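Local coordinates for protein ESXA (Geobacillus thermodenitrificans, PDB 3ZBH) that is of unknown function but, as a WXG100 protein of the ESAT-6 family, is probably a substrate of a type VII secretion system, at residues B[34-39]-B[56-61]; B[40-45]-B[49-54]. All coordinates share one frame; numbering follows the deposited sequence.

Contact 1: B[34-39]-B[56-61]; sequences RLDQMS and QQYQEL
Tyr58 reaches across to Leu35, Asp36 and Ser39 in a buried contact between the two long antiparallel helices of the WXG100 hairpin, a few turns from the bend that joins them. The helix segments run at 161° to each other and their axes come no closer than 11.7 Å, a wide spacing that one aromatic ring bridges. The backbone does not close up here: even the nearest pair of CA atoms, those of Ser39 and Tyr58, is 8.6 Å apart. With its CG anti to the backbone N (chi1 175°), Tyr58 sends the ring straight across, so that the phenol oxygen arrives at the far helix. There Tyr58 OH donates a hydrogen bond of 2.6 Å to Asp36 OD1. The acceptor lies at the edge of the ring and in its plane, whereas the hydroxyl comes to it from above the carboxylate, with ring and carboxylate planes almost perpendicular. Leu35 meets the hydroxyl end of the ring at a slant, its CB 3.7 Å from Tyr58 CE1, and CD1 brushes the same ring carbon. Nearer the root of the ring, Ser39 OG sits 3.7 Å from Tyr58 CD2, while also making a weak hydrogen bond back to Leu35 O in its own helix. Beyond these segments, Met68 of the second subunit packs on Tyr58. A phenylalanine in place of Tyr58 would probably keep much of the ring packing but leave Asp36 OD1 without its hydroxyl donor and the ring less firmly fixed. The carboxylate of one helix thus binds two side chains of the other: OD1 accepts the phenol's hydrogen bond and OD2 is in a salt bridge with Arg62, whose positive charge is likely to keep Asp36 ionised and the bond to Tyr58 strong.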
ATOM      1  N   ARG B  34      -8.055  -5.613  -3.894  1.00 23.94           N
ATOM      2  CA  ARG B  34      -9.157  -5.306  -2.971  1.00 24.26           C
ATOM      3  C   ARG B  34      -9.813  -3.942  -3.228  1.00 25.95           C
ATOM      4  O   ARG B  34     -11.058  -3.827  -3.243  1.00 22.86           O
ATOM      5  CB  ARG B  34      -8.728  -5.411  -1.503  1.00 27.94           C
ATOM      6  CG  ARG B  34      -8.278  -6.793  -1.052  1.00 28.59           C
ATOM      7  CD  ARG B  34      -8.127  -6.828   0.468  1.00 29.37           C
ATOM      8  NE  ARG B  34      -7.174  -5.842   1.006  1.00 29.56           N
ATOM      9  CZ  ARG B  34      -5.856  -6.023   1.117  1.00 30.91           C
ATOM     10  NH1 ARG B  34      -5.292  -7.155   0.718  1.00 29.41           N
ATOM     11  NH2 ARG B  34      -5.098  -5.067   1.651  1.00 29.27           N
ATOM     12  N   LEU B  35      -8.987  -2.916  -3.431  1.00 25.05           N
ATOM     13  CA  LEU B  35      -9.502  -1.600  -3.821  1.00 24.73           C
ATOM     14  C   LEU B  35     -10.203  -1.614  -5.189  1.00 23.94           C
ATOM     15  O   LEU B  35     -11.145  -0.873  -5.395  1.00 22.43           O
ATOM     16  CB  LEU B  35      -8.377  -0.559  -3.838  1.00 23.70           C
ATOM     17  CG  LEU B  35      -7.681  -0.320  -2.492  1.00 26.51           C
ATOM     18  CD1 LEU B  35      -6.597   0.741  -2.697  1.00 25.05           C
ATOM     19  CD2 LEU B  35      -8.694   0.145  -1.449  1.00 25.45           C
ATOM     20  N   ASP B  36      -9.757  -2.450  -6.122  1.00 25.21           N
ATOM     21  CA  ASP B  36     -10.458  -2.540  -7.401  1.00 25.43           C
ATOM     22  C   ASP B  36     -11.910  -3.004  -7.202  1.00 25.05           C
ATOM     23  O   ASP B  36     -12.858  -2.434  -7.783  1.00 24.37           O
ATOM     24  CB  ASP B  36      -9.754  -3.500  -8.376  1.00 25.68           C
ATOM     25  CG  ASP B  36      -8.519  -2.904  -9.017  1.00 28.65           C
ATOM     26  OD1 ASP B  36      -8.284  -1.658  -8.947  1.00 28.46           O
ATOM     27  OD2 ASP B  36      -7.767  -3.712  -9.596  1.00 27.52           O
ATOM     28  N   GLN B  37     -12.076  -4.015  -6.357  1.00 22.67           N
ATOM     29  CA  GLN B  37     -13.402  -4.541  -6.068  1.00 25.22           C
ATOM     30  C   GLN B  37     -14.250  -3.568  -5.211  1.00 25.43           C
ATOM     31  O   GLN B  37     -15.453  -3.375  -5.461  1.00 22.66           O
ATOM     32  CB  GLN B  37     -13.249  -5.871  -5.353  1.00 23.85           C
ATOM     33  CG  GLN B  37     -14.574  -6.534  -5.066  1.00 25.01           C
ATOM     34  CD  GLN B  37     -14.381  -7.961  -4.627  1.00 24.99           C
ATOM     35  OE1 GLN B  37     -14.133  -8.244  -3.447  1.00 27.35           O
ATOM     36  NE2 GLN B  37     -14.493  -8.875  -5.577  1.00 27.85           N
ATOM     37  N   MET B  38     -13.623  -2.967  -4.202  1.00 26.65           N
ATOM     38  CA  MET B  38     -14.254  -1.865  -3.438  1.00 25.51           C
ATOM     39  C   MET B  38     -14.760  -0.704  -4.284  1.00 26.84           C
ATOM     40  O   MET B  38     -15.783  -0.079  -3.928  1.00 27.22           O
ATOM     41  CB  MET B  38     -13.328  -1.356  -2.333  1.00 26.00           C
ATOM     42  CG  MET B  38     -13.245  -2.324  -1.163  1.00 25.18           C
ATOM     43  SD  MET B  38     -11.752  -2.080  -0.208  1.00 27.86           S
ATOM     44  CE  MET B  38     -12.012  -0.440   0.466  1.00 24.00           C
ATOM     45  N   SER B  39     -14.087  -0.428  -5.402  1.00 24.85           N
ATOM     46  CA  SER B  39     -14.540   0.590  -6.328  1.00 29.23           C
ATOM     47  C   SER B  39     -15.862   0.205  -6.990  1.00 31.43           C
ATOM     48  O   SER B  39     -16.728   1.047  -7.167  1.00 28.98           O
ATOM     49  CB  SER B  39     -13.507   0.852  -7.423  1.00 32.93           C
ATOM     50  OG  SER B  39     -12.493   1.689  -6.920  1.00 40.40           O
ATOM     51  N   GLN B  56     -12.023   8.579 -10.609  1.00 39.71           N
ATOM     52  CA  GLN B  56     -11.076   9.367 -11.379  1.00 40.77           C
ATOM     53  C   GLN B  56      -9.761   9.546 -10.611  1.00 37.81           C
ATOM     54  O   GLN B  56      -8.698   9.389 -11.182  1.00 38.20           O
ATOM     55  CB  GLN B  56     -11.700  10.723 -11.745  1.00 46.49           C
ATOM     56  CG  GLN B  56     -11.139  11.365 -13.005  1.00 52.16           C
ATOM     57  CD  GLN B  56      -9.876  12.170 -12.756  1.00 59.86           C
ATOM     58  OE1 GLN B  56      -8.857  11.967 -13.426  1.00 63.99           O
ATOM     59  NE2 GLN B  56      -9.932  13.091 -11.791  1.00 59.33           N
ATOM     60  N   GLN B  57      -9.846   9.840  -9.316  1.00 35.45           N
ATOM     61  CA  GLN B  57      -8.655   9.976  -8.474  1.00 37.24           C
ATOM     62  C   GLN B  57      -7.982   8.632  -8.232  1.00 33.49           C
ATOM     63  O   GLN B  57      -6.779   8.518  -8.349  1.00 31.34           O
ATOM     64  CB  GLN B  57      -9.035  10.579  -7.133  1.00 36.39           C
ATOM     65  CG  GLN B  57      -9.454  12.041  -7.233  1.00 42.33           C
ATOM     66  CD  GLN B  57      -9.783  12.604  -5.873  1.00 43.75           C
ATOM     67  OE1 GLN B  57      -8.929  12.654  -4.981  1.00 45.59           O
ATOM     68  NE2 GLN B  57     -11.024  13.011  -5.694  1.00 47.08           N
ATOM     69  N   TYR B  58      -8.781   7.625  -7.889  1.00 32.19           N
ATOM     70  CA  TYR B  58      -8.288   6.262  -7.716  1.00 30.58           C
ATOM     71  C   TYR B  58      -7.490   5.778  -8.932  1.00 30.36           C
ATOM     72  O   TYR B  58      -6.314   5.363  -8.807  1.00 28.71           O
ATOM     73  CB  TYR B  58      -9.447   5.298  -7.414  1.00 29.66           C
ATOM     74  CG  TYR B  58      -8.957   3.876  -7.344  1.00 29.13           C
ATOM     75  CD1 TYR B  58      -8.106   3.493  -6.322  1.00 29.22           C
ATOM     76  CD2 TYR B  58      -9.299   2.931  -8.329  1.00 27.66           C
ATOM     77  CE1 TYR B  58      -7.613   2.205  -6.233  1.00 30.36           C
ATOM     78  CE2 TYR B  58      -8.830   1.616  -8.237  1.00 29.64           C
ATOM     79  CZ  TYR B  58      -7.977   1.270  -7.192  1.00 30.13           C
ATOM     80  OH  TYR B  58      -7.450   0.012  -7.067  1.00 29.07           O
ATOM     81  N   GLN B  59      -8.109   5.834 -10.108  1.00 29.45           N
ATOM     82  CA  GLN B  59      -7.434   5.418 -11.342  1.00 32.63           C
ATOM     83  C   GLN B  59      -6.192   6.255 -11.699  1.00 34.74           C
ATOM     84  O   GLN B  59      -5.287   5.768 -12.385  1.00 35.56           O
ATOM     85  CB  GLN B  59      -8.406   5.363 -12.527  1.00 34.05           C
ATOM     86  CG  GLN B  59      -9.500   4.292 -12.403  1.00 37.97           C
ATOM     87  CD  GLN B  59      -8.983   2.862 -12.486  1.00 40.84           C
ATOM     88  OE1 GLN B  59      -9.484   1.968 -11.791  1.00 45.22           O
ATOM     89  NE2 GLN B  59      -7.985   2.635 -13.328  1.00 38.39           N
ATOM     90  N   GLU B  60      -6.145   7.503 -11.244  1.00 32.99           N
ATOM     91  CA  GLU B  60      -4.933   8.313 -11.404  1.00 36.21           C
ATOM     92  C   GLU B  60      -3.759   7.773 -10.566  1.00 33.03           C
ATOM     93  O   GLU B  60      -2.596   7.884 -10.958  1.00 32.31           O
ATOM     94  CB  GLU B  60      -5.229   9.779 -11.042  1.00 40.70           C
ATOM     95  CG  GLU B  60      -4.245  10.792 -11.613  1.00 49.53           C
ATOM     96  CD  GLU B  60      -3.171  11.215 -10.622  1.00 56.17           C
ATOM     97  OE1 GLU B  60      -3.525  11.703  -9.523  1.00 59.96           O
ATOM     98  OE2 GLU B  60      -1.967  11.069 -10.943  1.00 59.22           O
ATOM     99  N   LEU B  61      -4.066   7.190  -9.414  1.00 29.64           N
ATOM    100  CA  LEU B  61      -3.035   6.765  -8.486  1.00 29.05           C
ATOM    101  C   LEU B  61      -2.632   5.311  -8.669  1.00 28.26           C
ATOM    102  O   LEU B  61      -1.515   4.914  -8.331  1.00 26.13           O
ATOM    103  CB  LEU B  61      -3.511   6.965  -7.049  1.00 29.51           C
ATOM    104  CG  LEU B  61      -3.754   8.413  -6.629  1.00 30.40           C
ATOM    105  CD1 LEU B  61      -4.406   8.432  -5.257  1.00 29.54           C
ATOM    106  CD2 LEU B  61      -2.452   9.201  -6.632  1.00 28.14           C
TER

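Contact 2: B[40-45]-B[49-54]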
ATOM      1  N   HIS B  40     -15.985  -1.058  -7.391  1.00 29.03           N
ATOM      2  CA  HIS B  40     -17.245  -1.576  -7.933  1.00 29.91           C
ATOM      3  C   HIS B  40     -18.344  -1.532  -6.923  1.00 29.77           C
ATOM      4  O   HIS B  40     -19.456  -1.101  -7.241  1.00 32.54           O
ATOM      5  CB  HIS B  40     -17.059  -3.011  -8.431  1.00 33.50           C
ATOM      6  CG  HIS B  40     -16.319  -3.098  -9.727  1.00 36.78           C
ATOM      7  ND1 HIS B  40     -15.068  -3.595  -9.817  1.00 42.81           N
ATOM      8  CD2 HIS B  40     -16.692  -2.729 -11.016  1.00 39.02           C
ATOM      9  CE1 HIS B  40     -14.656  -3.534 -11.101  1.00 42.54           C
ATOM     10  NE2 HIS B  40     -15.650  -2.996 -11.830  1.00 43.38           N
ATOM     11  N   THR B  41     -18.064  -1.975  -5.700  1.00 28.61           N
ATOM     12  CA  THR B  41     -19.034  -1.900  -4.593  1.00 31.95           C
ATOM     13  C   THR B  41     -19.517  -0.455  -4.428  1.00 33.34           C
ATOM     14  O   THR B  41     -20.738  -0.182  -4.327  1.00 31.24           O
ATOM     15  CB  THR B  41     -18.420  -2.413  -3.272  1.00 33.57           C
ATOM     16  OG1 THR B  41     -17.948  -3.749  -3.451  1.00 35.91           O
ATOM     17  CG2 THR B  41     -19.445  -2.436  -2.151  1.00 33.89           C
ATOM     18  N   LEU B  42     -18.568   0.476  -4.467  1.00 29.50           N
ATOM     19  CA  LEU B  42     -18.897   1.897  -4.284  1.00 32.81           C
ATOM     20  C   LEU B  42     -19.796   2.428  -5.395  1.00 35.14           C
ATOM     21  O   LEU B  42     -20.747   3.165  -5.126  1.00 35.46           O
ATOM     22  CB  LEU B  42     -17.634   2.751  -4.188  1.00 31.29           C
ATOM     23  CG  LEU B  42     -17.845   4.154  -3.622  1.00 31.14           C
ATOM     24  CD1 LEU B  42     -18.306   4.054  -2.180  1.00 32.99           C
ATOM     25  CD2 LEU B  42     -16.542   4.936  -3.708  1.00 35.32           C
ATOM     26  N   GLN B  43     -19.498   2.042  -6.633  1.00 38.43           N
ATOM     27  CA  GLN B  43     -20.350   2.370  -7.778  1.00 44.68           C
ATOM     28  C   GLN B  43     -21.807   1.946  -7.626  1.00 45.37           C
ATOM     29  O   GLN B  43     -22.692   2.599  -8.162  1.00 50.92           O
ATOM     30  CB  GLN B  43     -19.779   1.784  -9.064  1.00 46.58           C
ATOM     31  CG  GLN B  43     -18.851   2.737  -9.779  1.00 52.37           C
ATOM     32  CD  GLN B  43     -18.469   2.263 -11.165  1.00 54.62           C
ATOM     33  OE1 GLN B  43     -17.835   1.220 -11.333  1.00 57.98           O
ATOM     34  NE2 GLN B  43     -18.834   3.045 -12.169  1.00 59.66           N
ATOM     35  N   GLY B  44     -22.055   0.854  -6.910  1.00 48.05           N
ATOM     36  CA  GLY B  44     -23.407   0.363  -6.722  1.00 46.62           C
ATOM     37  C   GLY B  44     -24.140   1.034  -5.576  1.00 52.53           C
ATOM     38  O   GLY B  44     -25.368   1.112  -5.589  1.00 53.36           O
ATOM     39  N   ILE B  45     -23.398   1.530  -4.586  1.00 50.24           N
ATOM     40  CA  ILE B  45     -24.031   2.036  -3.364  1.00 51.75           C
ATOM     41  C   ILE B  45     -24.196   3.561  -3.307  1.00 54.35           C
ATOM     42  O   ILE B  45     -24.973   4.064  -2.494  1.00 57.45           O
ATOM     43  CB  ILE B  45     -23.386   1.473  -2.066  1.00 51.12           C
ATOM     44  CG1 ILE B  45     -21.948   1.946  -1.906  1.00 47.30           C
ATOM     45  CG2 ILE B  45     -23.469  -0.054  -2.039  1.00 51.94           C
ATOM     46  CD1 ILE B  45     -21.308   1.497  -0.614  1.00 50.00           C
ATOM     47  N   ALA B  49     -22.233  10.587  -9.523  1.00 58.27           N
ATOM     48  CA  ALA B  49     -21.247  11.681  -9.398  1.00 56.74           C
ATOM     49  C   ALA B  49     -20.291  11.500  -8.222  1.00 52.61           C
ATOM     50  O   ALA B  49     -19.098  11.747  -8.349  1.00 52.93           O
ATOM     51  CB  ALA B  49     -21.932  13.042  -9.335  1.00 56.52           C
ATOM     52  N   SER B  50     -20.815  11.073  -7.077  1.00 50.69           N
ATOM     53  CA  SER B  50     -19.972  10.750  -5.935  1.00 53.01           C
ATOM     54  C   SER B  50     -18.999   9.602  -6.281  1.00 54.62           C
ATOM     55  O   SER B  50     -17.816   9.618  -5.879  1.00 45.22           O
ATOM     56  CB  SER B  50     -20.838  10.388  -4.734  1.00 54.47           C
ATOM     57  OG  SER B  50     -21.567  11.519  -4.286  1.00 58.10           O
ATOM     58  N   SER B  51     -19.512   8.629  -7.040  1.00 54.36           N
ATOM     59  CA  SER B  51     -18.719   7.504  -7.548  1.00 60.27           C
ATOM     60  C   SER B  51     -17.664   7.924  -8.565  1.00 60.00           C
ATOM     61  O   SER B  51     -16.516   7.467  -8.496  1.00 63.46           O
ATOM     62  CB  SER B  51     -19.635   6.435  -8.156  1.00 58.48           C
ATOM     63  OG  SER B  51     -20.213   5.667  -7.123  1.00 61.01           O
ATOM     64  N   GLU B  52     -18.053   8.792  -9.495  1.00 59.36           N
ATOM     65  CA  GLU B  52     -17.140   9.314 -10.521  1.00 63.26           C
ATOM     66  C   GLU B  52     -16.010  10.173  -9.918  1.00 63.56           C
ATOM     67  O   GLU B  52     -14.919  10.297 -10.498  1.00 61.61           O
ATOM     68  CB  GLU B  52     -17.926  10.095 -11.586  1.00 64.79           C
ATOM     69  CG  GLU B  52     -17.114  10.601 -12.776  1.00 70.37           C
ATOM     70  CD  GLU B  52     -16.116   9.581 -13.307  1.00 75.15           C
ATOM     71  OE1 GLU B  52     -16.534   8.480 -13.729  1.00 76.68           O
ATOM     72  OE2 GLU B  52     -14.900   9.886 -13.289  1.00 77.71           O
ATOM     73  N   ALA B  53     -16.273  10.740  -8.744  1.00 56.43           N
ATOM     74  CA  ALA B  53     -15.300  11.579  -8.065  1.00 52.23           C
ATOM     75  C   ALA B  53     -14.182  10.691  -7.499  1.00 48.22           C
ATOM     76  O   ALA B  53     -12.990  10.992  -7.664  1.00 44.88           O
ATOM     77  CB  ALA B  53     -15.975  12.404  -6.972  1.00 48.14           C
ATOM     78  N   PHE B  54     -14.578   9.588  -6.860  1.00 43.06           N
ATOM     79  CA  PHE B  54     -13.619   8.621  -6.351  1.00 40.06           C
ATOM     80  C   PHE B  54     -12.843   7.926  -7.459  1.00 38.85           C
ATOM     81  O   PHE B  54     -11.629   7.830  -7.362  1.00 36.71           O
ATOM     82  CB  PHE B  54     -14.255   7.594  -5.406  1.00 39.58           C
ATOM     83  CG  PHE B  54     -13.312   6.491  -5.003  1.00 40.48           C
ATOM     84  CD1 PHE B  54     -12.370   6.693  -4.006  1.00 38.01           C
ATOM     85  CD2 PHE B  54     -13.347   5.255  -5.643  1.00 42.56           C
ATOM     86  CE1 PHE B  54     -11.487   5.688  -3.640  1.00 40.34           C
ATOM     87  CE2 PHE B  54     -12.467   4.247  -5.283  1.00 40.78           C
ATOM     88  CZ  PHE B  54     -11.537   4.460  -4.278  1.00 39.36           C
TER
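Leu42 and Phe54 meet at a slant just below the bend of the helical hairpin, with Ser51 filling the narrower space beside them. Of the two leucine methyls it is CD2 that does the touching, 3.7 Å from Phe54 CD2 and nearly as near to CG and CB, so the contact falls at the root of the aromatic side chain and not at its far end. Both side chains leave the backbone in the same sense: CG of Leu42 is anti to its N (chi1 -164°), and that of Phe54 likewise (chi1 173°), which sends each one across the gap to meet the other obliquely. One turn earlier on its helix, Ser51 points at the opposite backbone. Its OG stands 3.2 Å from Leu42 O and 3.4 Å from Gln43 CA. Within its own helix, Ser51 OG makes a weak hydrogen bond to Glu47 O. Gln43 flanks the serine on the outer side, where its CG passes 4.1 Å from Ser51 CB, with the rest of its chain extended beyond CG. Ser51 is small enough for this spacing, for the axes of the two segments approach to 8.8 Å and the CA atoms of Gln43 and Ser51 to 5.4 Å, in an antiparallel pair at 158°. The short link between the segments holds the Trp-X-Gly turn that gives the family its name. Tyr21 of the second subunit packs on Leu42 and sets its ring edge-to-face with that of Phe54, carrying the apolar patch into the dimer interface. Chemically the contact has two halves: the small serine hydroxyl lets the backbones come near each other, while the leucine-phenylalanine half is probably held by packing shared with the second subunit.

In the fold
From the N terminus, helix 11-45 enters contact 1 through residues 34-39 and goes straight on into contact 2 through 40-45. The chain turns after residue 45, and helix 48-95 passes the same two places in reverse order, 49-54 first and 56-61 next. Contact 2 thus closes the short loop at the bend, and contact 1 encloses it with a wider one. Their centres are 10 Å apart, and they join directly where Ser39 OG packs 3.0 Å from Phe54 CE2. Together they tie both helices at the bend end of the hairpin, and each also touches the second subunit.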